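Local coordinates for protein BrkA translocator (Bordetella pertussis, PDB 3QQ2) that forms the outer-membrane beta-barrel through which the passenger domain of an autotransporter that inhibits classical complement activation reaches the bacterial surface, at residues N206-T217 / R241-L252. The protein carries 1 engineered substitution. Sequence-based numbering, arbitrary orientation.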
loop_
_atom_site.group_PDB
_atom_site.type_symbol
_atom_site.label_atom_id
_atom_site.label_comp_id
_atom_site.label_asym_id
_atom_site.label_seq_id
_atom_site.Cartn_x
_atom_site.Cartn_y
_atom_site.Cartn_z
ATOM N N ASN A 206 -25.083 -40.216 32.238
ATOM C CA ASN A 206 -24.128 -39.683 31.265
ATOM C C ASN A 206 -24.200 -40.265 29.834
ATOM O O ASN A 206 -24.595 -41.415 29.644
ATOM C CB ASN A 206 -22.703 -39.708 31.869
ATOM C CG ASN A 206 -22.600 -38.874 33.183
ATOM O OD1 ASN A 206 -23.590 -38.301 33.642
ATOM N ND2 ASN A 206 -21.400 -38.810 33.769
ATOM N N ILE A 207 -23.863 -39.438 28.838
ATOM C CA ILE A 207 -23.747 -39.879 27.437
ATOM C C ILE A 207 -22.428 -39.449 26.847
ATOM O O ILE A 207 -22.261 -38.287 26.523
ATOM C CB ILE A 207 -24.912 -39.324 26.595
ATOM C CG1 ILE A 207 -26.237 -39.936 27.050
ATOM C CG2 ILE A 207 -24.676 -39.592 25.117
ATOM C CD1 ILE A 207 -27.455 -39.260 26.462
ATOM N N VAL A 208 -21.488 -40.382 26.724
ATOM C CA VAL A 208 -20.285 -40.129 25.921
ATOM C C VAL A 208 -20.626 -40.606 24.533
ATOM O O VAL A 208 -21.176 -41.691 24.373
ATOM C CB VAL A 208 -19.014 -40.860 26.438
ATOM C CG1 VAL A 208 -17.798 -40.436 25.646
ATOM C CG2 VAL A 208 -18.762 -40.519 27.871
ATOM N N GLN A 209 -20.320 -39.790 23.536
ATOM C CA GLN A 209 -20.660 -40.117 22.159
ATOM C C GLN A 209 -19.543 -39.789 21.179
ATOM O O GLN A 209 -19.626 -38.780 20.463
ATOM C CB GLN A 209 -21.937 -39.387 21.744
ATOM C CG GLN A 209 -22.625 -39.998 20.548
ATOM C CD GLN A 209 -23.254 -38.970 19.650
ATOM O OE1 GLN A 209 -24.472 -38.916 19.518
ATOM N NE2 GLN A 209 -22.424 -38.151 19.014
ATOM N N PRO A 210 -18.506 -40.641 21.131
ATOM C CA PRO A 210 -17.393 -40.485 20.178
ATOM C C PRO A 210 -17.847 -40.729 18.767
ATOM O O PRO A 210 -18.890 -41.333 18.550
ATOM C CB PRO A 210 -16.416 -41.595 20.561
ATOM C CG PRO A 210 -16.898 -42.090 21.863
ATOM C CD PRO A 210 -18.372 -41.872 21.906
ATOM N N TYR A 211 -17.061 -40.229 17.821
ATOM C CA TYR A 211 -17.258 -40.442 16.376
ATOM C C TYR A 211 -15.950 -40.097 15.701
ATOM O O TYR A 211 -15.152 -39.313 16.250
ATOM C CB TYR A 211 -18.336 -39.505 15.828
ATOM C CG TYR A 211 -17.951 -38.050 16.002
ATOM C CD1 TYR A 211 -17.147 -37.410 15.067
ATOM C CD2 TYR A 211 -18.355 -37.320 17.136
ATOM C CE1 TYR A 211 -16.771 -36.097 15.250
ATOM C CE2 TYR A 211 -17.994 -36.001 17.307
ATOM C CZ TYR A 211 -17.207 -35.399 16.357
ATOM O OH TYR A 211 -16.831 -34.093 16.500
ATOM N N ALA A 212 -15.727 -40.663 14.522
ATOM C CA ALA A 212 -14.665 -40.186 13.661
ATOM C C ALA A 212 -15.285 -39.608 12.373
ATOM O O ALA A 212 -16.376 -40.021 11.967
ATOM C CB ALA A 212 -13.702 -41.265 13.395
ATOM N N ARG A 213 -14.611 -38.631 11.757
ATOM C CA ARG A 213 -15.247 -37.783 10.730
ATOM C C ARG A 213 -14.411 -37.633 9.487
ATOM O O ARG A 213 -13.233 -37.291 9.583
ATOM C CB ARG A 213 -15.537 -36.372 11.283
ATOM C CG ARG A 213 -16.850 -35.748 10.743
ATOM C CD ARG A 213 -16.982 -34.243 10.948
ATOM N NE ARG A 213 -16.004 -33.522 10.122
ATOM C CZ ARG A 213 -16.239 -33.012 8.910
ATOM N NH1 ARG A 213 -17.441 -33.113 8.350
ATOM N NH2 ARG A 213 -15.267 -32.384 8.259
ATOM N N LEU A 214 -15.020 -37.859 8.323
ATOM C CA LEU A 214 -14.344 -37.601 7.053
ATOM C C LEU A 214 -15.055 -36.521 6.287
ATOM O O LEU A 214 -16.280 -36.568 6.146
ATOM C CB LEU A 214 -14.289 -38.842 6.181
ATOM C CG LEU A 214 -13.906 -38.595 4.714
ATOM C CD1 LEU A 214 -12.402 -38.705 4.470
ATOM C CD2 LEU A 214 -14.652 -39.560 3.847
ATOM N N GLY A 215 -14.284 -35.568 5.767
ATOM C CA GLY A 215 -14.864 -34.428 5.073
ATOM C C GLY A 215 -14.122 -33.920 3.860
ATOM O O GLY A 215 -12.902 -33.982 3.784
ATOM N N TRP A 216 -14.882 -33.411 2.906
ATOM C CA TRP A 216 -14.326 -32.687 1.791
ATOM C C TRP A 216 -14.841 -31.247 1.817
ATOM O O TRP A 216 -15.992 -30.993 2.213
ATOM C CB TRP A 216 -14.751 -33.354 0.498
ATOM C CG TRP A 216 -14.336 -32.634 -0.749
ATOM C CD1 TRP A 216 -13.094 -32.637 -1.334
ATOM C CD2 TRP A 216 -15.172 -31.838 -1.588
ATOM N NE1 TRP A 216 -13.108 -31.884 -2.482
ATOM C CE2 TRP A 216 -14.368 -31.379 -2.662
ATOM C CE3 TRP A 216 -16.526 -31.470 -1.541
ATOM C CZ2 TRP A 216 -14.872 -30.570 -3.680
ATOM C CZ3 TRP A 216 -17.030 -30.659 -2.555
ATOM C CH2 TRP A 216 -16.200 -30.218 -3.608
ATOM N N THR A 217 -13.988 -30.303 1.412
ATOM C CA THR A 217 -14.437 -28.930 1.210
ATOM C C THR A 217 -13.618 -28.172 0.179
ATOM O O THR A 217 -12.412 -28.389 0.030
ATOM C CB THR A 217 -14.515 -28.133 2.526
ATOM O OG1 THR A 217 -15.414 -27.035 2.353
ATOM C CG2 THR A 217 -13.155 -27.608 2.954
ATOM N N ARG A 241 -9.885 -29.774 -0.828
ATOM C CA ARG A 241 -9.152 -30.509 0.229
ATOM C C ARG A 241 -9.999 -31.504 0.989
ATOM O O ARG A 241 -11.224 -31.400 1.011
ATOM C CB ARG A 241 -8.568 -29.552 1.264
ATOM C CG ARG A 241 -9.594 -28.816 2.061
ATOM C CD ARG A 241 -8.916 -28.090 3.164
ATOM N NE ARG A 241 -9.860 -27.790 4.231
ATOM C CZ ARG A 241 -10.418 -26.604 4.428
ATOM N NH1 ARG A 241 -10.117 -25.575 3.621
ATOM N NH2 ARG A 241 -11.279 -26.466 5.443
ATOM N N VAL A 242 -9.319 -32.436 1.652
ATOM C CA VAL A 242 -9.980 -33.513 2.383
ATOM C C VAL A 242 -9.616 -33.421 3.849
ATOM O O VAL A 242 -8.486 -33.070 4.191
ATOM C CB VAL A 242 -9.648 -34.926 1.800
ATOM C CG1 VAL A 242 -8.188 -35.314 2.037
ATOM C CG2 VAL A 242 -10.581 -35.983 2.370
ATOM N N GLU A 243 -10.589 -33.722 4.705
ATOM C CA GLU A 243 -10.398 -33.609 6.145
ATOM C C GLU A 243 -10.821 -34.850 6.947
ATOM O O GLU A 243 -11.841 -35.510 6.660
ATOM C CB GLU A 243 -11.006 -32.302 6.691
ATOM C CG GLU A 243 -12.487 -32.101 6.399
ATOM C CD GLU A 243 -12.841 -30.735 5.836
ATOM O OE1 GLU A 243 -12.280 -29.703 6.276
ATOM O OE2 GLU A 243 -13.707 -30.689 4.938
ATOM N N LEU A 244 -9.975 -35.150 7.934
ATOM C CA LEU A 244 -10.069 -36.319 8.813
ATOM C C LEU A 244 -9.924 -35.851 10.241
ATOM O O LEU A 244 -8.993 -35.110 10.573
ATOM C CB LEU A 244 -8.938 -37.307 8.531
ATOM C CG LEU A 244 -9.062 -38.284 7.361
ATOM C CD1 LEU A 244 -10.312 -39.152 7.505
ATOM C CD2 LEU A 244 -9.050 -37.550 6.032
ATOM N N GLY A 245 -10.838 -36.296 11.091
ATOM C CA GLY A 245 -10.836 -35.875 12.478
ATOM C C GLY A 245 -11.703 -36.777 13.312
ATOM O O GLY A 245 -12.315 -37.716 12.797
ATOM N N ALA A 246 -11.755 -36.484 14.603
ATOM C CA ALA A 246 -12.496 -37.287 15.549
ATOM C C ALA A 246 -12.947 -36.374 16.666
ATOM O O ALA A 246 -12.250 -35.413 16.993
ATOM C CB ALA A 246 -11.606 -38.359 16.098
ATOM N N GLY A 247 -14.101 -36.671 17.251
ATOM C CA GLY A 247 -14.567 -35.919 18.408
ATOM C C GLY A 247 -15.294 -36.737 19.454
ATOM O O GLY A 247 -15.577 -37.921 19.263
ATOM N N VAL A 248 -15.587 -36.100 20.580
ATOM C CA VAL A 248 -16.504 -36.668 21.567
ATOM C C VAL A 248 -17.473 -35.612 22.025
ATOM O O VAL A 248 -17.059 -34.500 22.356
ATOM C CB VAL A 248 -15.806 -37.183 22.829
ATOM C CG1 VAL A 248 -16.137 -38.655 22.996
ATOM C CG2 VAL A 248 -14.303 -36.983 22.768
ATOM N N ASP A 249 -18.760 -35.953 22.032
ATOM C CA ASP A 249 -19.774 -35.053 22.601
ATOM C C ASP A 249 -20.407 -35.749 23.782
ATOM O O ASP A 249 -21.044 -36.758 23.595
ATOM C CB ASP A 249 -20.878 -34.652 21.600
ATOM C CG ASP A 249 -20.421 -34.701 20.162
ATOM O OD1 ASP A 249 -20.068 -35.818 19.730
ATOM O OD2 ASP A 249 -20.439 -33.668 19.449
ATOM N N ALA A 250 -20.224 -35.207 24.985
ATOM C CA ALA A 250 -20.857 -35.744 26.196
ATOM C C ALA A 250 -22.042 -34.916 26.648
ATOM O O ALA A 250 -22.006 -33.701 26.572
ATOM C CB ALA A 250 -19.840 -35.879 27.354
ATOM N N ALA A 251 -23.097 -35.612 27.073
ATOM C CA ALA A 251 -24.215 -35.064 27.862
ATOM C C ALA A 251 -23.968 -35.536 29.272
ATOM O O ALA A 251 -24.174 -36.702 29.587
ATOM C CB ALA A 251 -25.569 -35.587 27.373
ATOM N N LEU A 252 -23.485 -34.643 30.117
ATOM C CA LEU A 252 -23.208 -35.019 31.484
ATOM C C LEU A 252 -24.348 -34.566 32.353
ATOM O O LEU A 252 -24.491 -33.376 32.613
ATOM C CB LEU A 252 -21.884 -34.421 31.962
ATOM C CG LEU A 252 -20.649 -35.315 31.806
ATOM C CD1 LEU A 252 -20.930 -36.603 31.015
ATOM C CD2 LEU A 252 -19.500 -34.513 31.201
#
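Y211 carries its ring between its own backbone N and carbonyl carbon (chi1 61°), which lays the ring over G247 on the partner strand. G247 CA sits over the ring face, 3.8 Å from the Y211 ring centroid, in a CH-pi contact. G247 has no side chain, so the ring can lie against the backbone. D249 OD1 meets the ring edge in its plane, 3.2 Å from Y211 CE2. R241 takes the same kind of first torsion (chi1 66°) and runs extended beside T217. T217 CG2 rests over the centre of the R241 guanidinium, 3.3 Å from R241 CZ. R241 NH2 also forms a salt bridge with E243 OE1, though its hydrogen bond is weak. R213 lies alongside E243, and its NH2 is 3.4 Å from E243 CG. R213 NH1 is hydrogen-bonded to Q159, and R213 NH2 forms a salt bridge with E263.

Residues 207-217 and 241-252 are antiparallel neighbours. Paired backbone bonds join R213 with G245 and G215 with E243; the bonds between Q209 and D249 are weak. The face bearing V208, P210, L214, V242, L244 and V248 is apolar. There V248 CG1 touches V208 CG1 at 3.6 Å and also packs on P210, while L214 CD1 meets L244 CD1 at 3.7 Å. This split fits a transmembrane barrel wall, with the face of R213, R241, E243 and D249 probably lining the pore and the apolar face probably turned to lipid.

Strand 186-201 flanks the pair beside 207-217, where R195 makes a cation-pi contact with Y211. On the other side, strand 256-267 pairs with 241-252 and continues the antiparallel barrel.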